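Long-range contact in flagellar hook-associated protein 3 (Bacillus cereus, PDB 5ZIY), which probably forms, as hook-associated protein FlgL, part of the junction between the hook and the filament of the bacterial flagellum: residues A[42-56]-A[166-180]. Residues are numbered along the deposited sequence; the frame is centred on the assembly and turned at random.
Sequences LQGVLKSLTRADQLT and LEENKQNLDGIINRT
Leu49 and Leu173 sit at the middle of two antiparallel helical segments, 42-56 and 166-180, whose axes approach to 9.6 Å at an angle of 156° between their directions; Leu42 lies level with Thr180 at one end and Asp53 with Leu166 at the other. Ile176 is a knob in the sense of knobs-into-holes packing, seated among Leu42, Val45, Leu46 and Leu49. Its two branches divide the work: CG2, anti to the backbone N, lies 3.6 Å from Leu42 O, while CG1 turns to Val45 CG1 at 4.0 Å. Leu46 continues the apolar seam with CD1 against Ile177 CG1, and its CG meets Leu173 CD1, the two side chains crossing at about a right angle. This is coiled-coil-like pairing of the long helices 8-60 and 162-204, the first belonging to the flagellin N-terminal helical region; helix 67-87 packs on Val45, and helix 137-155 covers Ala52 and Thr56.

Polar contacts interrupt the seam at Asn169. Its buried amide reaches across because the side chain extends away from the backbone N (chi1 -177°), and ND2 donates to Leu49 O at 3.2 Å, approaching from above the carbonyl plane; that oxygen also accepts the helical N-H of Asp53. The same ND2 donates to a water, which in turn donates to Asp53 OD1 (2.6 Å) and Leu166 O, tying the helices together a second time. Lys170 NZ stands 4.0 Å from Asp53 OD1, beyond a salt bridge but near enough perhaps to stabilise the carboxylate. At the far end Thr180 OG1, which donates a hydrogen bond to Ile176 O in its own helix, touches Leu42 CB at 3.3 Å.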
loop_
_atom_site.group_PDB
_atom_site.type_symbol
_atom_site.label_atom_id
_atom_site.label_comp_id
_atom_site.label_asym_id
_atom_site.label_seq_id
_atom_site.Cartn_x
_atom_site.Cartn_y
_atom_site.Cartn_z
ATOM N N LEU A 42 3.824 -0.354 -1.088
ATOM C CA LEU A 42 3.581 -0.090 -2.510
ATOM C C LEU A 42 4.857 -0.006 -3.331
ATOM O O LEU A 42 4.885 -0.522 -4.473
ATOM C CB LEU A 42 2.716 1.179 -2.704
ATOM C CG LEU A 42 1.265 0.951 -2.268
ATOM C CD1 LEU A 42 0.609 2.278 -1.973
ATOM C CD2 LEU A 42 0.404 0.105 -3.322
ATOM N N GLN A 43 5.899 0.616 -2.771
ATOM C CA GLN A 43 7.194 0.726 -3.467
ATOM C C GLN A 43 7.847 -0.662 -3.577
ATOM O O GLN A 43 8.454 -0.995 -4.581
ATOM C CB GLN A 43 8.145 1.768 -2.835
ATOM C CG GLN A 43 7.534 3.192 -2.622
ATOM C CD GLN A 43 7.896 4.264 -3.641
ATOM O OE1 GLN A 43 7.922 5.473 -3.287
ATOM N NE2 GLN A 43 8.189 3.864 -4.907
ATOM N N GLY A 44 7.667 -1.492 -2.562
ATOM C CA GLY A 44 8.162 -2.821 -2.577
ATOM C C GLY A 44 7.461 -3.640 -3.657
ATOM O O GLY A 44 8.118 -4.447 -4.312
ATOM N N VAL A 45 6.149 -3.434 -3.841
ATOM C CA VAL A 45 5.422 -4.075 -4.931
ATOM C C VAL A 45 5.895 -3.551 -6.297
ATOM O O VAL A 45 6.155 -4.342 -7.175
ATOM C CB VAL A 45 3.894 -3.941 -4.788
ATOM C CG1 VAL A 45 3.155 -4.649 -5.988
ATOM C CG2 VAL A 45 3.388 -4.558 -3.399
ATOM N N LEU A 46 6.041 -2.230 -6.454
ATOM C CA LEU A 46 6.514 -1.626 -7.704
ATOM C C LEU A 46 7.845 -2.245 -8.143
ATOM O O LEU A 46 8.031 -2.582 -9.287
ATOM C CB LEU A 46 6.671 -0.126 -7.529
ATOM C CG LEU A 46 6.750 0.832 -8.743
ATOM C CD1 LEU A 46 6.318 2.264 -8.321
ATOM C CD2 LEU A 46 8.131 0.924 -9.311
ATOM N N LYS A 47 8.755 -2.407 -7.198
ATOM C CA LYS A 47 10.080 -2.994 -7.432
ATOM C C LYS A 47 9.946 -4.453 -7.862
ATOM O O LYS A 47 10.636 -4.907 -8.788
ATOM C CB LYS A 47 10.853 -2.936 -6.104
ATOM C CG LYS A 47 12.270 -2.610 -6.153
ATOM C CD LYS A 47 12.669 -1.865 -4.860
ATOM C CE LYS A 47 14.174 -1.922 -4.631
ATOM N NZ LYS A 47 14.521 -1.370 -3.293
ATOM N N SER A 48 9.059 -5.202 -7.179
ATOM C CA SER A 48 8.828 -6.579 -7.551
ATOM C C SER A 48 8.266 -6.727 -8.997
ATOM O O SER A 48 8.681 -7.596 -9.776
ATOM C CB SER A 48 7.875 -7.243 -6.539
ATOM O OG SER A 48 8.510 -7.310 -5.266
ATOM N N LEU A 49 7.314 -5.883 -9.359
ATOM C CA LEU A 49 6.650 -6.035 -10.658
ATOM C C LEU A 49 7.606 -5.621 -11.764
ATOM O O LEU A 49 7.639 -6.223 -12.828
ATOM C CB LEU A 49 5.321 -5.272 -10.722
ATOM C CG LEU A 49 4.278 -5.804 -9.744
ATOM C CD1 LEU A 49 2.941 -5.064 -9.991
ATOM C CD2 LEU A 49 4.074 -7.348 -9.849
ATOM N N THR A 50 8.405 -4.600 -11.473
ATOM C CA THR A 50 9.487 -4.167 -12.338
ATOM C C THR A 50 10.412 -5.322 -12.649
ATOM O O THR A 50 10.715 -5.578 -13.803
ATOM C CB THR A 50 10.294 -3.007 -11.678
ATOM O OG1 THR A 50 9.463 -1.846 -11.626
ATOM C CG2 THR A 50 11.578 -2.697 -12.470
ATOM N N ARG A 51 10.847 -6.034 -11.620
ATOM C CA ARG A 51 11.722 -7.189 -11.814
ATOM C C ARG A 51 11.015 -8.306 -12.582
ATOM O O ARG A 51 11.614 -8.946 -13.416
ATOM C CB ARG A 51 12.256 -7.678 -10.465
ATOM C CG ARG A 51 13.131 -8.939 -10.507
ATOM C CD ARG A 51 14.502 -8.709 -11.054
ATOM N NE ARG A 51 15.309 -9.933 -11.021
ATOM C CZ ARG A 51 16.358 -10.170 -11.806
ATOM N NH1 ARG A 51 16.740 -9.265 -12.700
ATOM N NH2 ARG A 51 17.015 -11.323 -11.720
ATOM N N ALA A 52 9.730 -8.505 -12.299
ATOM C CA ALA A 52 8.905 -9.508 -13.009
ATOM C C ALA A 52 8.845 -9.192 -14.483
ATOM O O ALA A 52 8.981 -10.105 -15.302
ATOM C CB ALA A 52 7.473 -9.577 -12.430
ATOM N N ASP A 53 8.611 -7.915 -14.808
ATOM C CA ASP A 53 8.621 -7.418 -16.202
ATOM C C ASP A 53 9.967 -7.716 -16.898
ATOM O O ASP A 53 10.006 -8.261 -17.996
ATOM C CB ASP A 53 8.369 -5.895 -16.218
ATOM C CG ASP A 53 8.475 -5.278 -17.607
ATOM O OD1 ASP A 53 7.541 -5.505 -18.397
ATOM O OD2 ASP A 53 9.462 -4.531 -17.919
ATOM N N GLN A 54 11.058 -7.361 -16.228
ATOM C CA GLN A 54 12.409 -7.583 -16.748
ATOM C C GLN A 54 12.684 -9.069 -17.074
ATOM O O GLN A 54 13.135 -9.393 -18.164
ATOM C CB GLN A 54 13.448 -7.016 -15.758
ATOM C CG GLN A 54 13.393 -5.460 -15.590
ATOM C CD GLN A 54 14.346 -4.897 -14.502
ATOM O OE1 GLN A 54 14.228 -5.216 -13.305
ATOM N NE2 GLN A 54 15.254 -4.028 -14.916
ATOM N N LEU A 55 12.384 -9.952 -16.124
ATOM C CA LEU A 55 12.565 -11.411 -16.266
ATOM C C LEU A 55 11.669 -12.038 -17.349
ATOM O O LEU A 55 11.983 -13.100 -17.893
ATOM C CB LEU A 55 12.207 -12.109 -14.937
ATOM C CG LEU A 55 13.097 -11.896 -13.717
ATOM C CD1 LEU A 55 12.448 -12.543 -12.485
ATOM C CD2 LEU A 55 14.523 -12.412 -13.957
ATOM N N THR A 56 10.514 -11.420 -17.580
ATOM C CA THR A 56 9.603 -11.869 -18.589
ATOM C C THR A 56 10.059 -11.405 -19.980
ATOM O O THR A 56 9.828 -12.095 -20.951
ATOM C CB THR A 56 8.158 -11.440 -18.288
ATOM O OG1 THR A 56 7.766 -11.930 -16.984
ATOM C CG2 THR A 56 7.235 -12.023 -19.321
ATOM N N LEU A 166 2.773 -10.201 -20.006
ATOM C CA LEU A 166 3.651 -9.026 -19.965
ATOM C C LEU A 166 2.799 -7.765 -19.936
ATOM O O LEU A 166 3.037 -6.877 -19.139
ATOM C CB LEU A 166 4.593 -8.987 -21.181
ATOM C CG LEU A 166 5.600 -7.844 -21.317
ATOM C CD1 LEU A 166 6.680 -8.004 -20.284
ATOM C CD2 LEU A 166 6.227 -7.738 -22.725
ATOM N N GLU A 167 1.806 -7.697 -20.819
ATOM C CA GLU A 167 0.891 -6.539 -20.865
ATOM C C GLU A 167 0.024 -6.466 -19.619
ATOM O O GLU A 167 -0.203 -5.381 -19.099
ATOM C CB GLU A 167 0.004 -6.547 -22.127
ATOM C CG GLU A 167 0.439 -5.549 -23.210
ATOM C CD GLU A 167 0.216 -4.064 -22.842
ATOM O OE1 GLU A 167 -0.657 -3.748 -22.006
ATOM O OE2 GLU A 167 0.905 -3.200 -23.430
ATOM N N GLU A 168 -0.480 -7.611 -19.162
ATOM C CA GLU A 168 -1.262 -7.649 -17.911
ATOM C C GLU A 168 -0.454 -7.065 -16.748
ATOM O O GLU A 168 -0.967 -6.245 -15.975
ATOM C CB GLU A 168 -1.675 -9.061 -17.520
ATOM C CG GLU A 168 -2.969 -9.548 -18.149
ATOM C CD GLU A 168 -3.452 -10.839 -17.514
ATOM O OE1 GLU A 168 -2.819 -11.325 -16.541
ATOM O OE2 GLU A 168 -4.465 -11.377 -17.998
ATOM N N ASN A 169 0.799 -7.495 -16.628
ATOM C CA ASN A 169 1.663 -6.983 -15.555
ATOM C C ASN A 169 1.940 -5.487 -15.704
ATOM O O ASN A 169 2.053 -4.786 -14.688
ATOM C CB ASN A 169 2.976 -7.781 -15.445
ATOM C CG ASN A 169 3.848 -7.315 -14.283
ATOM O OD1 ASN A 169 3.454 -7.456 -13.129
ATOM N ND2 ASN A 169 5.026 -6.780 -14.576
ATOM N N LYS A 170 2.059 -4.990 -16.935
ATOM C CA LYS A 170 2.256 -3.553 -17.136
ATOM C C LYS A 170 1.040 -2.755 -16.629
ATOM O O LYS A 170 1.202 -1.781 -15.914
ATOM C CB LYS A 170 2.547 -3.195 -18.607
ATOM C CG LYS A 170 3.947 -3.572 -19.104
ATOM C CD LYS A 170 4.299 -2.860 -20.417
ATOM C CE LYS A 170 5.778 -3.021 -20.820
ATOM N NZ LYS A 170 5.959 -4.088 -21.835
ATOM N N GLN A 171 -0.165 -3.166 -17.007
ATOM C CA GLN A 171 -1.404 -2.535 -16.504
ATOM C C GLN A 171 -1.582 -2.651 -14.998
ATOM O O GLN A 171 -2.026 -1.708 -14.352
ATOM C CB GLN A 171 -2.623 -3.119 -17.203
ATOM C CG GLN A 171 -2.700 -2.709 -18.667
ATOM C CD GLN A 171 -3.823 -3.399 -19.399
ATOM O OE1 GLN A 171 -4.338 -4.422 -18.942
ATOM N NE2 GLN A 171 -4.208 -2.853 -20.554
ATOM N N ASN A 172 -1.211 -3.790 -14.426
ATOM C CA ASN A 172 -1.237 -3.932 -12.968
ATOM C C ASN A 172 -0.281 -2.967 -12.283
ATOM O O ASN A 172 -0.653 -2.298 -11.335
ATOM C CB ASN A 172 -0.886 -5.352 -12.563
ATOM C CG ASN A 172 -1.882 -6.376 -13.058
ATOM O OD1 ASN A 172 -3.041 -6.066 -13.320
ATOM N ND2 ASN A 172 -1.427 -7.629 -13.154
ATOM N N LEU A 173 0.937 -2.871 -12.808
ATOM C CA LEU A 173 1.963 -1.982 -12.275
ATOM C C LEU A 173 1.514 -0.507 -12.327
ATOM O O LEU A 173 1.731 0.245 -11.364
ATOM C CB LEU A 173 3.256 -2.166 -13.066
ATOM C CG LEU A 173 4.473 -1.327 -12.715
ATOM C CD1 LEU A 173 4.711 -1.375 -11.228
ATOM C CD2 LEU A 173 5.678 -1.819 -13.492
ATOM N N ASP A 174 0.876 -0.109 -13.428
ATOM C CA ASP A 174 0.326 1.252 -13.540
ATOM C C ASP A 174 -0.720 1.496 -12.452
ATOM O O ASP A 174 -0.848 2.579 -11.916
ATOM C CB ASP A 174 -0.351 1.462 -14.896
ATOM C CG ASP A 174 0.622 1.437 -16.065
ATOM O OD1 ASP A 174 1.844 1.627 -15.852
ATOM O OD2 ASP A 174 0.149 1.241 -17.213
ATOM N N GLY A 175 -1.517 0.495 -12.165
ATOM C CA GLY A 175 -2.404 0.547 -11.001
ATOM C C GLY A 175 -1.634 0.768 -9.692
ATOM O O GLY A 175 -2.059 1.534 -8.856
ATOM N N ILE A 176 -0.486 0.136 -9.525
ATOM C CA ILE A 176 0.267 0.296 -8.266
ATOM C C ILE A 176 0.952 1.670 -8.237
ATOM O O ILE A 176 1.034 2.321 -7.195
ATOM C CB ILE A 176 1.375 -0.769 -8.119
ATOM C CG1 ILE A 176 0.758 -2.179 -7.976
ATOM C CG2 ILE A 176 2.367 -0.356 -6.997
ATOM C CD1 ILE A 176 -0.074 -2.424 -6.702
ATOM N N ILE A 177 1.445 2.105 -9.382
ATOM C CA ILE A 177 2.067 3.450 -9.450
ATOM C C ILE A 177 1.033 4.551 -9.114
ATOM O O ILE A 177 1.308 5.438 -8.337
ATOM C CB ILE A 177 2.674 3.727 -10.812
ATOM C CG1 ILE A 177 3.858 2.780 -11.080
ATOM C CG2 ILE A 177 3.085 5.224 -10.948
ATOM C CD1 ILE A 177 4.369 2.821 -12.557
ATOM N N ASN A 178 -0.140 4.506 -9.734
ATOM C CA ASN A 178 -1.177 5.492 -9.428
ATOM C C ASN A 178 -1.546 5.465 -7.943
ATOM O O ASN A 178 -1.751 6.526 -7.333
ATOM C CB ASN A 178 -2.434 5.292 -10.274
ATOM C CG ASN A 178 -2.191 5.549 -11.757
ATOM O OD1 ASN A 178 -1.248 6.237 -12.122
ATOM N ND2 ASN A 178 -3.037 4.972 -12.618
ATOM N N ARG A 179 -1.639 4.283 -7.333
ATOM C CA ARG A 179 -1.934 4.281 -5.880
ATOM C C ARG A 179 -0.782 4.895 -5.066
ATOM O O ARG A 179 -1.005 5.585 -4.051
ATOM C CB ARG A 179 -2.246 2.881 -5.354
ATOM C CG ARG A 179 -2.626 2.837 -3.860
ATOM C CD ARG A 179 -3.917 3.599 -3.572
ATOM N NE ARG A 179 -5.078 3.017 -4.246
ATOM C CZ ARG A 179 -5.858 2.037 -3.763
ATOM N NH1 ARG A 179 -5.612 1.492 -2.556
ATOM N NH2 ARG A 179 -6.912 1.605 -4.484
ATOM N N THR A 180 0.444 4.612 -5.468
ATOM C CA THR A 180 1.594 5.133 -4.763
ATOM C C THR A 180 1.522 6.658 -4.791
ATOM O O THR A 180 1.799 7.309 -3.796
ATOM C CB THR A 180 2.894 4.653 -5.412
ATOM O OG1 THR A 180 2.921 3.227 -5.342
ATOM C CG2 THR A 180 4.104 5.201 -4.688
HETATM O O HOH W 1 5.333 -6.462 -17.412
#